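Local coordinates for protein ferredoxin (Thermus aquaticus, PDB 1H98) that transfers electrons in a wide variety of metabolic reactions, using one [3Fe-4S] and one [4Fe-4S] cluster, at residues V3-C8 with A53-E58. Residues are numbered along the deposited sequence; the frame is centred on the assembly and turned at random.
Unlike the reference sequence in segment 3-8: Glu6 (reference Gln). With F3S (Fe3-s4 cluster), chain C.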
loop_
_atom_site.group_PDB
_atom_site.type_symbol
_atom_site.label_atom_id
_atom_site.label_comp_id
_atom_site.label_asym_id
_atom_site.label_seq_id
_atom_site.Cartn_x
_atom_site.Cartn_y
_atom_site.Cartn_z
ATOM N N VAL A 3 3.141 2.951 -0.755
ATOM C CA VAL A 3 2.499 2.816 0.547
ATOM C C VAL A 3 0.977 2.845 0.451
ATOM O O VAL A 3 0.423 3.663 -0.278
ATOM C CB VAL A 3 2.963 3.984 1.477
ATOM C CG1 VAL A 3 2.314 3.882 2.851
ATOM C CG2 VAL A 3 4.497 3.992 1.606
ATOM N N ILE A 4 0.307 1.937 1.160
ATOM C CA ILE A 4 -1.156 1.913 1.167
ATOM C C ILE A 4 -1.600 2.800 2.329
ATOM O O ILE A 4 -1.245 2.557 3.492
ATOM C CB ILE A 4 -1.731 0.473 1.331
ATOM C CG1 ILE A 4 -1.399 -0.367 0.090
ATOM C CG2 ILE A 4 -3.239 0.535 1.560
ATOM C CD1 ILE A 4 -1.900 -1.795 0.141
ATOM N N CYS A 5 -2.351 3.843 2.007
ATOM C CA CYS A 5 -2.801 4.788 3.013
ATOM C C CYS A 5 -4.227 4.580 3.517
ATOM O O CYS A 5 -4.878 3.577 3.210
ATOM C CB CYS A 5 -2.571 6.219 2.513
ATOM S SG CYS A 5 -0.832 6.549 2.071
ATOM N N GLU A 6 -4.713 5.568 4.263
ATOM C CA GLU A 6 -6.031 5.554 4.887
ATOM C C GLU A 6 -7.273 5.037 4.150
ATOM O O GLU A 6 -8.033 4.250 4.713
ATOM C CB GLU A 6 -6.322 6.941 5.454
ATOM C CG GLU A 6 -7.573 7.013 6.295
ATOM C CD GLU A 6 -7.587 8.239 7.175
ATOM O OE1 GLU A 6 -6.716 8.338 8.077
ATOM O OE2 GLU A 6 -8.469 9.099 6.962
ATOM N N PRO A 7 -7.491 5.450 2.889
ATOM C CA PRO A 7 -8.675 4.995 2.143
ATOM C C PRO A 7 -8.947 3.483 2.084
ATOM O O PRO A 7 -10.091 3.065 1.883
ATOM C CB PRO A 7 -8.442 5.587 0.750
ATOM C CG PRO A 7 -7.677 6.831 1.044
ATOM C CD PRO A 7 -6.675 6.347 2.054
ATOM N N CYS A 8 -7.906 2.672 2.250
ATOM C CA CYS A 8 -8.042 1.216 2.202
ATOM C C CYS A 8 -8.846 0.679 3.382
ATOM O O CYS A 8 -9.545 -0.328 3.251
ATOM C CB CYS A 8 -6.659 0.540 2.187
ATOM S SG CYS A 8 -6.679 -1.271 1.964
ATOM N N ALA A 53 -5.963 4.750 -2.675
ATOM C CA ALA A 53 -5.247 4.591 -1.417
ATOM C C ALA A 53 -3.734 4.467 -1.532
ATOM O O ALA A 53 -3.026 4.688 -0.557
ATOM C CB ALA A 53 -5.800 3.379 -0.660
ATOM N N ILE A 54 -3.240 4.147 -2.723
ATOM C CA ILE A 54 -1.813 3.911 -2.920
ATOM C C ILE A 54 -1.010 5.077 -3.487
ATOM O O ILE A 54 -1.371 5.651 -4.514
ATOM C CB ILE A 54 -1.603 2.653 -3.788
ATOM C CG1 ILE A 54 -2.421 1.490 -3.211
ATOM C CG2 ILE A 54 -0.134 2.277 -3.820
ATOM C CD1 ILE A 54 -2.382 0.229 -4.032
ATOM N N TYR A 55 0.098 5.388 -2.818
ATOM C CA TYR A 55 0.990 6.479 -3.206
ATOM C C TYR A 55 2.455 6.094 -3.136
ATOM O O TYR A 55 2.836 5.235 -2.333
ATOM C CB TYR A 55 0.851 7.651 -2.226
ATOM C CG TYR A 55 -0.405 8.460 -2.349
ATOM C CD1 TYR A 55 -1.558 8.107 -1.647
ATOM C CD2 TYR A 55 -0.445 9.576 -3.173
ATOM C CE1 TYR A 55 -2.727 8.847 -1.770
ATOM C CE2 TYR A 55 -1.605 10.325 -3.305
ATOM C CZ TYR A 55 -2.745 9.957 -2.604
ATOM O OH TYR A 55 -3.905 10.682 -2.773
ATOM N N PRO A 56 3.289 6.653 -4.035
ATOM C CA PRO A 56 4.720 6.338 -3.975
ATOM C C PRO A 56 5.108 6.982 -2.642
ATOM O O PRO A 56 4.524 8.005 -2.270
ATOM C CB PRO A 56 5.296 7.144 -5.142
ATOM C CG PRO A 56 4.185 7.131 -6.132
ATOM C CD PRO A 56 2.959 7.377 -5.275
ATOM N N GLU A 57 6.063 6.411 -1.919
ATOM C CA GLU A 57 6.439 6.970 -0.624
ATOM C C GLU A 57 6.740 8.471 -0.645
ATOM O O GLU A 57 6.292 9.220 0.227
ATOM C CB GLU A 57 7.626 6.208 -0.039
ATOM C CG GLU A 57 8.068 6.737 1.316
ATOM C CD GLU A 57 9.014 5.807 2.041
ATOM O OE1 GLU A 57 9.150 4.635 1.635
ATOM O OE2 GLU A 57 9.612 6.248 3.040
ATOM N N GLU A 58 7.432 8.910 -1.687
ATOM C CA GLU A 58 7.822 10.310 -1.836
ATOM C C GLU A 58 6.618 11.231 -2.019
ATOM O O GLU A 58 6.705 12.427 -1.749
ATOM C CB GLU A 58 8.751 10.484 -3.047
ATOM C CG GLU A 58 9.742 9.343 -3.290
ATOM C CD GLU A 58 9.123 8.156 -4.025
ATOM O OE1 GLU A 58 8.865 7.122 -3.372
ATOM O OE2 GLU A 58 8.894 8.257 -5.252
HETATM FE FE1 F3S C . -5.716 -2.585 -2.540
HETATM FE FE3 F3S C . -6.850 -1.496 -0.226
HETATM FE FE4 F3S C . -7.181 -0.269 -2.687
HETATM S S1 F3S C . -6.748 -3.722 -0.809
HETATM S S2 F3S C . -7.261 -2.061 -4.148
HETATM S S3 F3S C . -5.159 -0.554 -1.554
HETATM S S4 F3S C . -8.786 -0.596 -1.074
#
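Val3 and Tyr55 form the hydrogen-bonded pair of a short antiparallel two-stranded sheet, which joins strand 2-4 near the N-terminus to strand 54-56 beside the [3Fe-4S] cluster. Val3 N donates to Tyr55 O at 2.8 Å, and Tyr55 N returns a bond to Val3 O at 3.1 Å. Beyond Ile4, Cys5 N donates to Ala53 O at 2.8 Å. Ile4 and Ile54 are the non-hydrogen-bonded pair between these bonds. Their side chains lie side by side and point the same way, with Ile4 CG1 3.9 Å from Ile54 CG1. With CG1 beside the backbone N (chi1 -67°), both CG2 and CD1 of Ile4 reach S3 of the cluster, CG2 at 3.8 Å. Ile54 CG1 touches the same sulfide, while Ile34 of strand 32-34 packs on both isoleucines. Replacing Ile4 with alanine removes CG1, CG2 and CD1, and would probably open a gap beside S3 and Ile54. Val3 and Tyr55 point to the opposite face, where helix 66-74 packs Ile68 on Val3. Just past the strand, Cys5 SG approaches the Tyr55 ring obliquely, 4.1 Å from Tyr55 CD1, a sulfur-aromatic contact. Pro7 lies in the 3-10 segment 6-8, with Pro7 CB 3.7 Å from Ala53 CB. The segment ends at Cys8, whose SG binds iron FE3 at 2.2 Å. Pairing of the N-terminal strand with the strand after the second cysteine motif is typical of the bacterial two-cluster ferredoxin fold, here walling the [3Fe-4S] site.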